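Local coordinates for thiamine pyrophosphokinase (Candida albicans, PDB 2G9Z), which catalyses the transfer of a pyrophosphate group from ATP to thiamine, giving the cofactor thiamine pyrophosphate, at residues A[71-76]-A[208-213]; A[117-122]-A[141-146]; A[163-168]-A[188-193]. All coordinates share one frame; numbering follows the deposited sequence.

Contact 1. Residues A[71-76]-A[208-213]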
loop_
_atom_site.group_PDB
_atom_site.type_symbol
_atom_site.label_atom_id
_atom_site.label_comp_id
_atom_site.label_asym_id
_atom_site.label_seq_id
_atom_site.Cartn_x
_atom_site.Cartn_y
_atom_site.Cartn_z
ATOM N N GLN A 71 0.051 11.089 10.096
ATOM C CA GLN A 71 -0.130 9.805 10.770
ATOM C C GLN A 71 0.710 9.820 12.042
ATOM O O GLN A 71 1.726 10.510 12.117
ATOM C CB GLN A 71 0.279 8.622 9.873
ATOM C CG GLN A 71 -0.823 8.162 8.914
ATOM C CD GLN A 71 -0.493 6.856 8.200
ATOM O OE1 GLN A 71 0.256 6.837 7.223
ATOM N NE2 GLN A 71 -1.048 5.755 8.697
ATOM N N LYS A 72 0.279 9.068 13.048
ATOM C CA LYS A 72 1.003 9.028 14.310
ATOM C C LYS A 72 2.448 8.611 14.068
ATOM O O LYS A 72 2.710 7.613 13.400
ATOM C CB LYS A 72 0.312 8.064 15.277
ATOM C CG LYS A 72 0.789 8.171 16.716
ATOM C CD LYS A 72 -0.124 7.387 17.648
ATOM C CE LYS A 72 0.320 7.510 19.097
ATOM N NZ LYS A 72 1.669 6.918 19.308
ATOM N N ILE A 73 3.384 9.391 14.600
ATOM C CA ILE A 73 4.804 9.111 14.433
ATOM C C ILE A 73 5.284 8.073 15.441
ATOM O O ILE A 73 5.276 8.314 16.649
ATOM C CB ILE A 73 5.635 10.404 14.572
ATOM C CG1 ILE A 73 5.234 11.383 13.461
ATOM C CG2 ILE A 73 7.122 10.082 14.500
ATOM C CD1 ILE A 73 5.977 12.697 13.480
ATOM N N THR A 74 5.714 6.924 14.925
ATOM C CA THR A 74 6.167 5.814 15.758
ATOM C C THR A 74 7.677 5.580 15.766
ATOM O O THR A 74 8.174 4.766 16.546
ATOM C CB THR A 74 5.490 4.503 15.317
ATOM O OG1 THR A 74 5.957 4.140 14.009
ATOM C CG2 THR A 74 3.979 4.677 15.268
ATOM N N ILE A 75 8.406 6.280 14.906
ATOM C CA ILE A 75 9.854 6.118 14.840
ATOM C C ILE A 75 10.579 7.036 15.815
ATOM O O ILE A 75 9.958 7.820 16.535
ATOM C CB ILE A 75 10.404 6.441 13.435
ATOM C CG1 ILE A 75 10.213 7.932 13.141
ATOM C CG2 ILE A 75 9.700 5.592 12.391
ATOM C CD1 ILE A 75 11.095 8.462 12.033
ATOM N N ASP A 76 11.903 6.931 15.821
ATOM C CA ASP A 76 12.740 7.764 16.670
ATOM C C ASP A 76 12.915 9.083 15.918
ATOM O O ASP A 76 13.952 9.334 15.300
ATOM C CB ASP A 76 14.098 7.098 16.888
ATOM C CG ASP A 76 15.003 7.901 17.802
ATOM O OD1 ASP A 76 14.692 9.081 18.075
ATOM O OD2 ASP A 76 16.036 7.350 18.241
ATOM N N TYR A 208 13.562 11.911 3.395
ATOM C CA TYR A 208 13.008 10.871 4.247
ATOM C C TYR A 208 11.552 11.259 4.453
ATOM O O TYR A 208 11.261 12.352 4.944
ATOM C CB TYR A 208 13.759 10.836 5.579
ATOM C CG TYR A 208 15.187 10.356 5.436
ATOM C CD1 TYR A 208 15.468 9.011 5.201
ATOM C CD2 TYR A 208 16.254 11.250 5.493
ATOM C CE1 TYR A 208 16.778 8.565 5.025
ATOM C CE2 TYR A 208 17.569 10.815 5.317
ATOM C CZ TYR A 208 17.822 9.471 5.082
ATOM O OH TYR A 208 19.117 9.037 4.901
ATOM N N VAL A 209 10.638 10.380 4.056
ATOM C CA VAL A 209 9.213 10.664 4.187
ATOM C C VAL A 209 8.532 9.785 5.239
ATOM O O VAL A 209 8.605 8.555 5.171
ATOM C CB VAL A 209 8.482 10.459 2.835
ATOM C CG1 VAL A 209 7.016 10.859 2.966
ATOM C CG2 VAL A 209 9.169 11.263 1.733
ATOM N N LEU A 210 7.873 10.418 6.207
ATOM C CA LEU A 210 7.145 9.691 7.255
ATOM C C LEU A 210 5.633 9.766 7.040
ATOM O O LEU A 210 5.119 10.782 6.568
ATOM C CB LEU A 210 7.448 10.279 8.638
ATOM C CG LEU A 210 8.880 10.232 9.163
ATOM C CD1 LEU A 210 8.939 10.922 10.524
ATOM C CD2 LEU A 210 9.341 8.783 9.260
ATOM N N ASN A 211 4.932 8.683 7.375
ATOM C CA ASN A 211 3.469 8.627 7.291
ATOM C C ASN A 211 2.813 8.722 5.911
ATOM O O ASN A 211 1.626 9.053 5.811
ATOM C CB ASN A 211 2.871 9.713 8.197
ATOM C CG ASN A 211 3.461 9.692 9.599
ATOM O OD1 ASN A 211 3.648 8.624 10.189
ATOM N ND2 ASN A 211 3.752 10.876 10.144
ATOM N N ALA A 212 3.560 8.424 4.855
ATOM C CA ALA A 212 3.015 8.488 3.498
ATOM C C ALA A 212 2.494 7.129 3.042
ATOM O O ALA A 212 1.789 7.023 2.036
ATOM C CB ALA A 212 4.086 8.978 2.531
ATOM N N ILE A 213 2.854 6.095 3.792
ATOM C CA ILE A 213 2.449 4.730 3.489
ATOM C C ILE A 213 1.665 4.166 4.667
ATOM O O ILE A 213 1.875 4.574 5.808
ATOM C CB ILE A 213 3.694 3.826 3.259
ATOM C CG1 ILE A 213 4.590 4.427 2.174
ATOM C CG2 ILE A 213 3.258 2.412 2.896
ATOM C CD1 ILE A 213 3.947 4.504 0.796
#
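Q71 and N211 bring the two backbones closest, with CA atoms 5.1 Å apart. The touching parts of 71-76 and 208-213 run 120° apart, and loop 71-76 passes across the end of strand 205-210 and the turn that follows it. N211 takes up a left-handed helical conformation (phi 65°), and the chain bends there.

The Q71 and N211 side chains pass one another heading opposite ways. Their CB atoms stand 3.3 Å apart, a close apolar touch between two polar residues. The N211 amide sits beside the backbone of Q71, where ND2 is 2.9 Å from the Q71 O. ND2 is also hydrogen-bonded to the L69 O, which ties the bend to the start of the other loop. The I73 side chain runs across that of N211 at about a right angle, its CG1 3.7 Å from ND2.

The apolar part is I75 against L210, and these two meet tip to tip. CD1 of I75 lies 3.3 Å from CD2 of L210, closer than two methyls normally come. CG1 of I75 is flanked by both backbone neighbours (chi1 67°), and the extended second torsion carries CD1 on to the leucine methyls.

The contact joins the loop after strand 64-68 to the end of its parallel neighbour 205-210 in the alpha/beta sheet. L210 also touches L66 and I242. Helix 77-81, N-capped by D76, meets I75 through L80 and L210 through L77.

Contact 2. Residues A[117-122]-A[141-146]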
loop_
_atom_site.group_PDB
_atom_site.type_symbol
_atom_site.label_atom_id
_atom_site.label_comp_id
_atom_site.label_asym_id
_atom_site.label_seq_id
_atom_site.Cartn_x
_atom_site.Cartn_y
_atom_site.Cartn_z
ATOM N N ASP A 117 11.739 22.709 20.647
ATOM C CA ASP A 117 13.065 22.567 20.040
ATOM C C ASP A 117 13.011 21.955 18.642
ATOM O O ASP A 117 14.031 21.835 17.966
ATOM C CB ASP A 117 13.977 21.704 20.916
ATOM C CG ASP A 117 14.339 22.376 22.217
ATOM O OD1 ASP A 117 14.669 23.580 22.185
ATOM O OD2 ASP A 117 14.305 21.701 23.268
ATOM N N TYR A 118 11.816 21.578 18.207
ATOM C CA TYR A 118 11.664 20.958 16.902
ATOM C C TYR A 118 10.575 21.639 16.093
ATOM O O TYR A 118 9.461 21.129 15.963
ATOM C CB TYR A 118 11.370 19.472 17.097
ATOM C CG TYR A 118 12.454 18.794 17.905
ATOM C CD1 TYR A 118 13.601 18.299 17.288
ATOM C CD2 TYR A 118 12.366 18.712 19.296
ATOM C CE1 TYR A 118 14.639 17.740 18.037
ATOM C CE2 TYR A 118 13.398 18.158 20.054
ATOM C CZ TYR A 118 14.530 17.674 19.417
ATOM O OH TYR A 118 15.552 17.129 20.160
ATOM N N ILE A 119 10.916 22.807 15.557
ATOM C CA ILE A 119 9.985 23.580 14.753
ATOM C C ILE A 119 10.270 23.283 13.291
ATOM O O ILE A 119 11.406 23.401 12.835
ATOM C CB ILE A 119 10.157 25.097 14.993
ATOM C CG1 ILE A 119 10.131 25.402 16.497
ATOM C CG2 ILE A 119 9.059 25.858 14.277
ATOM C CD1 ILE A 119 8.866 24.959 17.208
ATOM N N PRO A 120 9.241 22.886 12.535
ATOM C CA PRO A 120 9.454 22.581 11.120
ATOM C C PRO A 120 9.756 23.837 10.306
ATOM O O PRO A 120 9.232 24.917 10.586
ATOM C CB PRO A 120 8.138 21.922 10.719
ATOM C CG PRO A 120 7.141 22.672 11.544
ATOM C CD PRO A 120 7.819 22.755 12.899
ATOM N N ASP A 121 10.613 23.688 9.304
ATOM C CA ASP A 121 10.976 24.802 8.442
ATOM C C ASP A 121 9.775 25.279 7.635
ATOM O O ASP A 121 9.543 26.482 7.505
ATOM C CB ASP A 121 12.103 24.383 7.504
ATOM C CG ASP A 121 13.404 24.146 8.238
ATOM O OD1 ASP A 121 14.163 25.120 8.419
ATOM O OD2 ASP A 121 13.657 22.992 8.650
ATOM N N TYR A 122 9.009 24.332 7.099
ATOM C CA TYR A 122 7.834 24.655 6.295
ATOM C C TYR A 122 6.642 23.775 6.658
ATOM O O TYR A 122 6.803 22.615 7.035
ATOM C CB TYR A 122 8.121 24.434 4.803
ATOM C CG TYR A 122 9.235 25.255 4.196
ATOM C CD1 TYR A 122 8.974 26.488 3.588
ATOM C CD2 TYR A 122 10.545 24.780 4.183
ATOM C CE1 TYR A 122 9.992 27.219 2.975
ATOM C CE2 TYR A 122 11.573 25.505 3.578
ATOM C CZ TYR A 122 11.286 26.720 2.976
ATOM O OH TYR A 122 12.298 27.424 2.371
ATOM N N HIS A 141 6.040 30.018 16.107
ATOM C CA HIS A 141 7.416 29.606 16.345
ATOM C C HIS A 141 8.330 29.737 15.139
ATOM O O HIS A 141 9.460 29.248 15.153
ATOM C CB HIS A 141 7.473 28.182 16.901
ATOM C CG HIS A 141 7.261 28.108 18.381
ATOM N ND1 HIS A 141 6.009 28.138 18.959
ATOM C CD2 HIS A 141 8.144 28.029 19.403
ATOM C CE1 HIS A 141 6.132 28.077 20.273
ATOM N NE2 HIS A 141 7.417 28.011 20.569
ATOM N N GLY A 142 7.848 30.397 14.092
ATOM C CA GLY A 142 8.687 30.614 12.925
ATOM C C GLY A 142 8.523 29.715 11.717
ATOM O O GLY A 142 9.177 29.943 10.699
ATOM N N SER A 143 7.676 28.695 11.812
ATOM C CA SER A 143 7.465 27.801 10.679
ATOM C C SER A 143 6.960 28.609 9.490
ATOM O O SER A 143 6.084 29.456 9.644
ATOM C CB SER A 143 6.435 26.723 11.032
ATOM O OG SER A 143 6.922 25.850 12.038
ATOM N N LYS A 144 7.521 28.355 8.311
ATOM C CA LYS A 144 7.101 29.046 7.099
ATOM C C LYS A 144 5.837 28.368 6.589
ATOM O O LYS A 144 5.865 27.196 6.199
ATOM C CB LYS A 144 8.193 28.974 6.031
ATOM C CG LYS A 144 9.518 29.584 6.468
ATOM C CD LYS A 144 10.563 29.482 5.372
ATOM C CE LYS A 144 11.881 30.092 5.815
ATOM N NZ LYS A 144 12.897 30.045 4.729
ATOM N N ILE A 145 4.737 29.113 6.588
ATOM C CA ILE A 145 3.446 28.603 6.154
ATOM C C ILE A 145 3.157 28.829 4.677
ATOM O O ILE A 145 3.173 29.961 4.197
ATOM C CB ILE A 145 2.305 29.259 6.948
ATOM C CG1 ILE A 145 2.562 29.115 8.450
ATOM C CG2 ILE A 145 0.967 28.647 6.541
ATOM C CD1 ILE A 145 2.758 27.688 8.914
ATOM N N ILE A 146 2.873 27.749 3.958
ATOM C CA ILE A 146 2.557 27.859 2.544
ATOM C C ILE A 146 1.228 27.176 2.261
ATOM O O ILE A 146 1.176 25.967 2.045
ATOM C CB ILE A 146 3.650 27.217 1.665
ATOM C CG1 ILE A 146 5.011 27.842 1.984
ATOM C CG2 ILE A 146 3.317 27.418 0.196
ATOM C CD1 ILE A 146 6.159 27.254 1.177
HETATM O O HOH W 1 14.034 27.413 6.475
#
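The carbonyl O of P120 is gripped twice by S143. The OG hydroxyl donates to it at 2.9 Å, in the carbonyl plane and on a lone pair, with a C=O...donor angle of 138°. The S143 CA adds a CA-H...O contact to the P120 O at 3.4 Å. OG stands beside the backbone N of S143 (chi1 -66°), and there it also meets the ring of P120.

One step on, the K144 N donates to the D121 O at 2.9 Å with an N-H...acceptor angle of 160°. This bond opens the parallel pairing, with Y122 bridged to K144.

The extended K144 chain runs alongside the Y122 ring in the same direction, its CD 3.3 Å from CE1 of the tyrosine. At the lysine's end, NZ forms a salt bridge with E174. CD1 of I146 meets the next ring atom, CD1 of Y122, at 3.8 Å. At the far end of the contact, CD1 of I119 lies 3.5 Å from CB of H141.

Strand 122-125, helix 132-139 and strand 144-147 form a beta-alpha-beta crossover between neighbouring parallel strands, probably right-handed as such units nearly always are. Y138 of that helix covers I119 and P120. Strand 144-147 is the outermost of the sheet in this chain, and helix 155-170 meets Y122 and I146 through C162.

Contact 3. Residues A[163-168]-A[188-193]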
loop_
_atom_site.group_PDB
_atom_site.type_symbol
_atom_site.label_atom_id
_atom_site.label_comp_id
_atom_site.label_asym_id
_atom_site.label_seq_id
_atom_site.Cartn_x
_atom_site.Cartn_y
_atom_site.Cartn_z
ATOM N N ILE A 163 9.968 21.722 -1.299
ATOM C CA ILE A 163 11.322 21.247 -1.026
ATOM C C ILE A 163 12.246 21.552 -2.200
ATOM O O ILE A 163 13.368 22.031 -2.019
ATOM C CB ILE A 163 11.327 19.721 -0.753
ATOM C CG1 ILE A 163 10.711 19.448 0.622
ATOM C CG2 ILE A 163 12.755 19.167 -0.842
ATOM C CD1 ILE A 163 10.381 17.994 0.891
ATOM N N GLN A 164 11.770 21.264 -3.406
ATOM C CA GLN A 164 12.555 21.513 -4.603
ATOM C C GLN A 164 12.797 23.006 -4.782
ATOM O O GLN A 164 13.908 23.428 -5.113
ATOM C CB GLN A 164 11.841 20.944 -5.827
ATOM C CG GLN A 164 11.892 19.428 -5.900
ATOM C CD GLN A 164 11.230 18.884 -7.142
ATOM O OE1 GLN A 164 10.009 18.947 -7.286
ATOM N NE2 GLN A 164 12.035 18.357 -8.056
ATOM N N LEU A 165 11.757 23.800 -4.550
ATOM C CA LEU A 165 11.867 25.246 -4.679
ATOM C C LEU A 165 12.787 25.828 -3.612
ATOM O O LEU A 165 13.525 26.777 -3.877
ATOM C CB LEU A 165 10.479 25.890 -4.602
ATOM C CG LEU A 165 9.632 25.666 -5.858
ATOM C CD1 LEU A 165 8.223 26.187 -5.647
ATOM C CD2 LEU A 165 10.290 26.375 -7.041
ATOM N N HIS A 166 12.750 25.262 -2.410
ATOM C CA HIS A 166 13.603 25.738 -1.325
ATOM C C HIS A 166 15.081 25.707 -1.707
ATOM O O HIS A 166 15.798 26.678 -1.503
ATOM C CB HIS A 166 13.418 24.886 -0.069
ATOM C CG HIS A 166 14.498 25.083 0.952
ATOM N ND1 HIS A 166 14.466 26.092 1.888
ATOM C CD2 HIS A 166 15.663 24.419 1.154
ATOM C CE1 HIS A 166 15.562 26.042 2.624
ATOM N NE2 HIS A 166 16.305 25.036 2.199
ATOM N N TYR A 167 15.530 24.579 -2.248
ATOM C CA TYR A 167 16.929 24.424 -2.636
ATOM C C TYR A 167 17.305 25.242 -3.861
ATOM O O TYR A 167 18.472 25.295 -4.253
ATOM C CB TYR A 167 17.248 22.945 -2.854
ATOM C CG TYR A 167 17.428 22.205 -1.548
ATOM C CD1 TYR A 167 18.579 22.388 -0.779
ATOM C CD2 TYR A 167 16.424 21.379 -1.043
ATOM C CE1 TYR A 167 18.726 21.775 0.460
ATOM C CE2 TYR A 167 16.559 20.758 0.204
ATOM C CZ TYR A 167 17.713 20.966 0.950
ATOM O OH TYR A 167 17.853 20.392 2.192
ATOM N N GLN A 168 16.317 25.892 -4.459
ATOM C CA GLN A 168 16.579 26.720 -5.624
ATOM C C GLN A 168 16.560 28.199 -5.261
ATOM O O GLN A 168 17.433 28.962 -5.675
ATOM C CB GLN A 168 15.538 26.466 -6.716
ATOM C CG GLN A 168 15.609 25.096 -7.364
ATOM C CD GLN A 168 16.971 24.807 -7.962
ATOM O OE1 GLN A 168 17.518 25.619 -8.712
ATOM N NE2 GLN A 168 17.522 23.642 -7.640
ATOM N N LYS A 188 3.047 26.326 -10.092
ATOM C CA LYS A 188 3.336 27.293 -11.142
ATOM C C LYS A 188 4.803 27.689 -11.077
ATOM O O LYS A 188 5.529 27.553 -12.055
ATOM C CB LYS A 188 2.461 28.539 -10.988
ATOM C CG LYS A 188 0.983 28.300 -11.249
ATOM C CD LYS A 188 0.172 29.571 -11.043
ATOM C CE LYS A 188 -1.300 29.336 -11.347
ATOM N NZ LYS A 188 -2.105 30.577 -11.194
ATOM N N LEU A 189 5.234 28.159 -9.911
ATOM C CA LEU A 189 6.613 28.590 -9.715
ATOM C C LEU A 189 7.620 27.542 -10.181
ATOM O O LEU A 189 8.554 27.864 -10.914
ATOM C CB LEU A 189 6.864 28.921 -8.240
ATOM C CG LEU A 189 7.922 29.981 -7.918
ATOM C CD1 LEU A 189 8.147 30.033 -6.416
ATOM C CD2 LEU A 189 9.220 29.670 -8.624
ATOM N N TRP A 190 7.443 26.294 -9.759
ATOM C CA TRP A 190 8.371 25.242 -10.157
ATOM C C TRP A 190 8.391 25.131 -11.675
ATOM O O TRP A 190 9.446 24.943 -12.278
ATOM C CB TRP A 190 7.966 23.901 -9.538
ATOM C CG TRP A 190 8.943 22.784 -9.801
ATOM C CD1 TRP A 190 8.664 21.569 -10.358
ATOM C CD2 TRP A 190 10.347 22.770 -9.493
ATOM N NE1 TRP A 190 9.803 20.798 -10.416
ATOM C CE2 TRP A 190 10.849 21.509 -9.891
ATOM C CE3 TRP A 190 11.227 23.698 -8.917
ATOM C CZ2 TRP A 190 12.197 21.151 -9.733
ATOM C CZ3 TRP A 190 12.569 23.341 -8.758
ATOM C CH2 TRP A 190 13.038 22.078 -9.166
ATOM N N ASN A 191 7.218 25.261 -12.288
ATOM C CA ASN A 191 7.097 25.182 -13.741
ATOM C C ASN A 191 7.735 26.396 -14.416
ATOM O O ASN A 191 8.557 26.254 -15.322
ATOM C CB ASN A 191 5.622 25.085 -14.141
ATOM C CG ASN A 191 5.430 25.009 -15.646
ATOM O OD1 ASN A 191 4.795 25.878 -16.247
ATOM N ND2 ASN A 191 5.978 23.970 -16.261
ATOM N N GLY A 192 7.356 27.588 -13.967
ATOM C CA GLY A 192 7.902 28.802 -14.547
ATOM C C GLY A 192 9.407 28.897 -14.387
ATOM O O GLY A 192 10.108 29.369 -15.283
ATOM N N LEU A 193 9.903 28.443 -13.241
ATOM C CA LEU A 193 11.332 28.483 -12.953
ATOM C C LEU A 193 12.109 27.658 -13.975
ATOM O O LEU A 193 13.219 28.022 -14.368
ATOM C CB LEU A 193 11.598 27.953 -11.543
ATOM C CG LEU A 193 13.021 28.097 -10.999
ATOM C CD1 LEU A 193 13.336 29.568 -10.768
ATOM C CD2 LEU A 193 13.145 27.321 -9.696
#
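L165 and W190 bring helices 163-168 and 188-193 closest, with CA atoms 6.5 Å apart; the short axes pass at 10.3 Å and cross at 50°. W190 has the largest share of the contact, with L165 close behind. The CG of W190 is anti to the backbone N (chi1 -175°), which swings the indole across to the other helix.

Q164 covers a face of this indole. Its CB sits 3.8 Å from the centroid of the six-membered ring and 14° off the ring normal, a CH-pi contact. The rest of the extended Q164 chain passes on over the ring at about a right angle to the tryptophan side chain. OE1 of Q164 lies over the W190 ring, offset toward its rim, and NE2 comes 3.3 Å from CZ2. The indole NE1 is hydrogen-bonded to the Y234 OH.

The two helices belong to the long crossover that joins strand 144-147 to strand 205-210 in the alpha/beta catalytic domain. Helix 155-170 lies against the parallel sheet, where I163 touches V65, V88 and I207. Helix 185-195 packs on it as an outer layer, so the W190 side of 163-168 is the one turned from the sheet.

L165 and Q168 meet the indole at its edge. CD2 of L165 is 3.4 Å from CE3, close for two carbons, and CG of Q168 is 3.8 Å from CZ3. The same L165 methyl touches CD2 of L189 at 3.8 Å. It also meets CD2 of L193, so three side chains of one helix gather round one leucine. The Q168 amide is engaged beyond this contact: OE1 accepts a hydrogen bond from the V200 N. CB of Q168 rests against CD2 of L193.

Contacts 1 and 2 both reach the same mixed sheet, with centres 18 Å apart. Contact 3 joins helix 155-170, which lies on that sheet, to helix 185-195 outside it. Contacts 2 and 3 touch: the Y122 OH and H166 ND1 are 2.6 Å apart, a probable hydrogen bond. Contact 1 touches neither of the others, its nearest atoms lying about 8 Å from contact 2 and about 7 Å from contact 3. The magnesium ligands D126 and D128 follow strand 122-125, which contact 2 leads into. D155, another ligand, opens the helix that carries 163-168. The I146 side chain is about 11 Å from a magnesium ion, and that of A212 about 11 Å from the bound thiamine pyrophosphate analogue.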